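Local coordinates for LacI family sugar-binding transcriptional regulator (Enterococcus faecalis V583, PDB 4RK0), which binds ribose in its periplasmic-binding-protein-like core and, as a LacI-family member, probably regulates transcription by binding DNA, at residues F183-N186 with D187-F191. Residues are numbered along the deposited sequence; the frame is centred on the assembly and turned at random.
With RIB (alpha-D-ribofuranose), chain E.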
ATOM      1  N   PHE A 183      22.276   0.768   7.465  1.00 24.10           N
ATOM      2  CA  PHE A 183      21.203   1.786   7.409  1.00 26.08           C
ATOM      3  C   PHE A 183      20.496   1.678   6.077  1.00 31.94           C
ATOM      4  O   PHE A 183      21.066   2.029   5.049  1.00 25.07           O
ATOM      5  CB  PHE A 183      21.791   3.225   7.647  1.00 20.84           C
ATOM      6  CG  PHE A 183      20.793   4.347   7.584  1.00 26.53           C
ATOM      7  CD1 PHE A 183      19.459   4.196   7.941  1.00 22.98           C
ATOM      8  CD2 PHE A 183      21.233   5.628   7.191  1.00 32.14           C
ATOM      9  CE1 PHE A 183      18.580   5.264   7.874  1.00 24.49           C
ATOM     10  CE2 PHE A 183      20.368   6.687   7.132  1.00 24.18           C
ATOM     11  CZ  PHE A 183      19.030   6.528   7.483  1.00 26.39           C
ATOM     12  N   ALA A 184      19.252   1.184   6.084  1.00 21.96           N
ATOM     13  CA  ALA A 184      18.451   1.101   4.898  1.00 28.22           C
ATOM     14  C   ALA A 184      17.696   2.407   4.763  1.00 30.77           C
ATOM     15  O   ALA A 184      17.008   2.816   5.693  1.00 27.78           O
ATOM     16  CB  ALA A 184      17.482  -0.057   4.980  1.00 27.93           C
ATOM     17  N   ILE A 185      17.808   3.058   3.606  1.00 24.54           N
ATOM     18  CA  ILE A 185      17.322   4.432   3.493  1.00 22.89           C
ATOM     19  C   ILE A 185      15.810   4.513   3.436  1.00 24.00           C
ATOM     20  O   ILE A 185      15.243   5.587   3.583  1.00 27.49           O
ATOM     21  CB  ILE A 185      18.014   5.182   2.333  1.00 22.60           C
ATOM     22  CG1 ILE A 185      18.430   6.574   2.756  1.00 29.74           C
ATOM     23  CG2 ILE A 185      17.135   5.228   1.123  1.00 26.52           C
ATOM     24  CD1 ILE A 185      19.641   6.581   3.623  1.00 38.14           C
ATOM     25  N   ASN A 186      15.142   3.378   3.237  1.00 26.60           N
ATOM     26  CA  ASN A 186      13.724   3.295   3.568  1.00 21.74           C
ATOM     27  C   ASN A 186      13.363   1.887   4.044  1.00 25.94           C
ATOM     28  O   ASN A 186      14.172   0.950   3.908  1.00 21.89           O
ATOM     29  CB  ASN A 186      12.790   3.817   2.484  1.00 25.01           C
ATOM     30  CG  ASN A 186      12.559   2.849   1.349  1.00 31.80           C
ATOM     31  OD1 ASN A 186      13.338   1.927   1.106  1.00 28.68           O
ATOM     32  ND2 ASN A 186      11.481   3.089   0.616  1.00 27.64           N
ATOM     33  N   ASP A 187      12.169   1.760   4.618  1.00 24.06           N
ATOM     34  CA  ASP A 187      11.731   0.477   5.198  1.00 27.65           C
ATOM     35  C   ASP A 187      11.581  -0.589   4.100  1.00 24.02           C
ATOM     36  O   ASP A 187      11.894  -1.755   4.327  1.00 24.62           O
ATOM     37  CB  ASP A 187      10.448   0.620   6.013  1.00 35.26           C
ATOM     38  CG  ASP A 187      10.650   1.387   7.346  1.00 22.74           C
ATOM     39  OD1 ASP A 187      11.770   1.446   7.860  1.00 24.76           O
ATOM     40  OD2 ASP A 187       9.661   1.909   7.863  1.00 27.52           O
ATOM     41  N   GLU A 188      11.123  -0.214   2.925  1.00 26.14           N
ATOM     42  CA  GLU A 188      11.019  -1.185   1.823  1.00 29.89           C
ATOM     43  C   GLU A 188      12.381  -1.805   1.468  1.00 29.22           C
ATOM     44  O   GLU A 188      12.492  -3.023   1.312  1.00 25.00           O
ATOM     45  CB  GLU A 188      10.385  -0.533   0.585  1.00 27.79           C
ATOM     46  CG  GLU A 188       8.918  -0.194   0.768  1.00 30.08           C
ATOM     47  CD  GLU A 188       8.104  -0.317  -0.514  1.00124.24           C
ATOM     48  OE1 GLU A 188       8.566   0.131  -1.582  1.00 43.34           O
ATOM     49  OE2 GLU A 188       6.983  -0.856  -0.465  1.00 43.93           O
ATOM     50  N   ILE A 189      13.433  -0.994   1.368  1.00 24.53           N
ATOM     51  CA  ILE A 189      14.775  -1.569   1.221  1.00 25.16           C
ATOM     52  C   ILE A 189      15.114  -2.550   2.347  1.00 25.37           C
ATOM     53  O   ILE A 189      15.715  -3.606   2.098  1.00 27.65           O
ATOM     54  CB  ILE A 189      15.858  -0.489   1.166  1.00 23.60           C
ATOM     55  CG1 ILE A 189      15.719   0.246  -0.160  1.00 24.41           C
ATOM     56  CG2 ILE A 189      17.246  -1.094   1.294  1.00 29.88           C
ATOM     57  CD1 ILE A 189      16.694   1.400  -0.369  1.00 25.60           C
ATOM     58  N   ALA A 190      14.836  -2.152   3.587  1.00 26.23           N
ATOM     59  CA  ALA A 190      15.094  -2.983   4.738  1.00 29.47           C
ATOM     60  C   ALA A 190      14.374  -4.340   4.641  1.00 26.15           C
ATOM     61  O   ALA A 190      14.936  -5.380   5.015  1.00 24.23           O
ATOM     62  CB  ALA A 190      14.622  -2.289   6.006  1.00 29.09           C
ATOM     63  N   PHE A 191      13.127  -4.311   4.205  1.00 23.91           N
ATOM     64  CA  PHE A 191      12.396  -5.583   4.029  1.00 25.42           C
ATOM     65  C   PHE A 191      13.084  -6.477   3.008  1.00 21.60           C
ATOM     66  O   PHE A 191      13.141  -7.725   3.161  1.00 24.64           O
ATOM     67  CB  PHE A 191      10.921  -5.384   3.671  1.00 25.32           C
ATOM     68  CG  PHE A 191      10.154  -4.554   4.659  1.00 27.44           C
ATOM     69  CD1 PHE A 191      10.512  -4.514   6.013  1.00 23.06           C
ATOM     70  CD2 PHE A 191       9.082  -3.791   4.228  1.00 24.00           C
ATOM     71  CE1 PHE A 191       9.817  -3.726   6.916  1.00 24.44           C
ATOM     72  CE2 PHE A 191       8.394  -2.998   5.122  1.00 24.36           C
ATOM     73  CZ  PHE A 191       8.765  -2.970   6.467  1.00 22.65           C
TER
HETATM   74  O5  RIB E 401       9.702   5.145   1.725  1.00 29.42           O
HETATM   75  C5  RIB E 401       9.476   5.917   0.557  1.00 42.42           C
HETATM   76  C4  RIB E 401      10.485   6.981   0.601  1.00 60.23           C
HETATM   77  O4  RIB E 401      10.522   7.814  -0.587  1.00 31.87           O
HETATM   78  C3  RIB E 401       9.976   7.651   1.861  1.00 24.60           C
HETATM   79  O3  RIB E 401      11.078   7.507   2.759  1.00 23.42           O
HETATM   80  C2  RIB E 401       9.615   9.039   1.324  1.00 23.02           C
HETATM   81  O2  RIB E 401      10.127  10.065   2.138  1.00 22.43           O
HETATM   82  C1  RIB E 401      10.020   9.088  -0.160  1.00 43.37           C
HETATM   83  O1  RIB E 401      10.821  10.217  -0.463  1.00 33.90           O
HETATM   84  O   HOH W   1      10.233   2.314  -2.095  1.00 31.92           O
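The side chain of N186 bridges the first turn of helix 187-199 and the bound ribofuranose. N186 is the N-cap: its OD1 accepts from I189 N at 2.9 Å, a nearly straight bond (N-H...O 167°) whose donor stands well above the amide's carbonyl plane. With CG placed between its own backbone N and carbonyl carbon (chi1 79°), the amide folds back over the start of the helix, setting OD1 3.2 Å from CG1 of I189 and crossing that side chain at about a right angle. The backbone O of N186 accepts separately from A190 N at 3.2 Å, closing the first helical turn. Both N-H groups of the amide are also used: ND2 donates to O5 of the ribose at 2.9 Å and to a water at 3.1 Å, which in turn donates to E188 OE1. The D187 carboxylate is satisfied outside the turn, OD1 by T228 OG1 and OD2 by V216 N. The backbone O of I185 accepts from R143 NH1, whose other nitrogen, NH2, is hydrogen-bonded to the ribose. A184 CB packs 3.8 Å from I189 CG2 and equally close to A190 CB, while I185 and I189 lie side by side against strand 127-132. Residues 183-191 make the strand-to-helix connection of the beta-alpha-beta unit 181-184, 187-199, 209-211, opening on the sugar cleft between the lobes. Since an amide oxygen only accepts and its nitrogen only donates, the capping bond fixes which way round the N186 amide sits: OD1 is committed to the helix, leaving ND2 for the sugar hydroxymethyl oxygen and the water, so one buried side chain serves both helix cap and sugar, consistent with the cap positioning ND2 for its ligand.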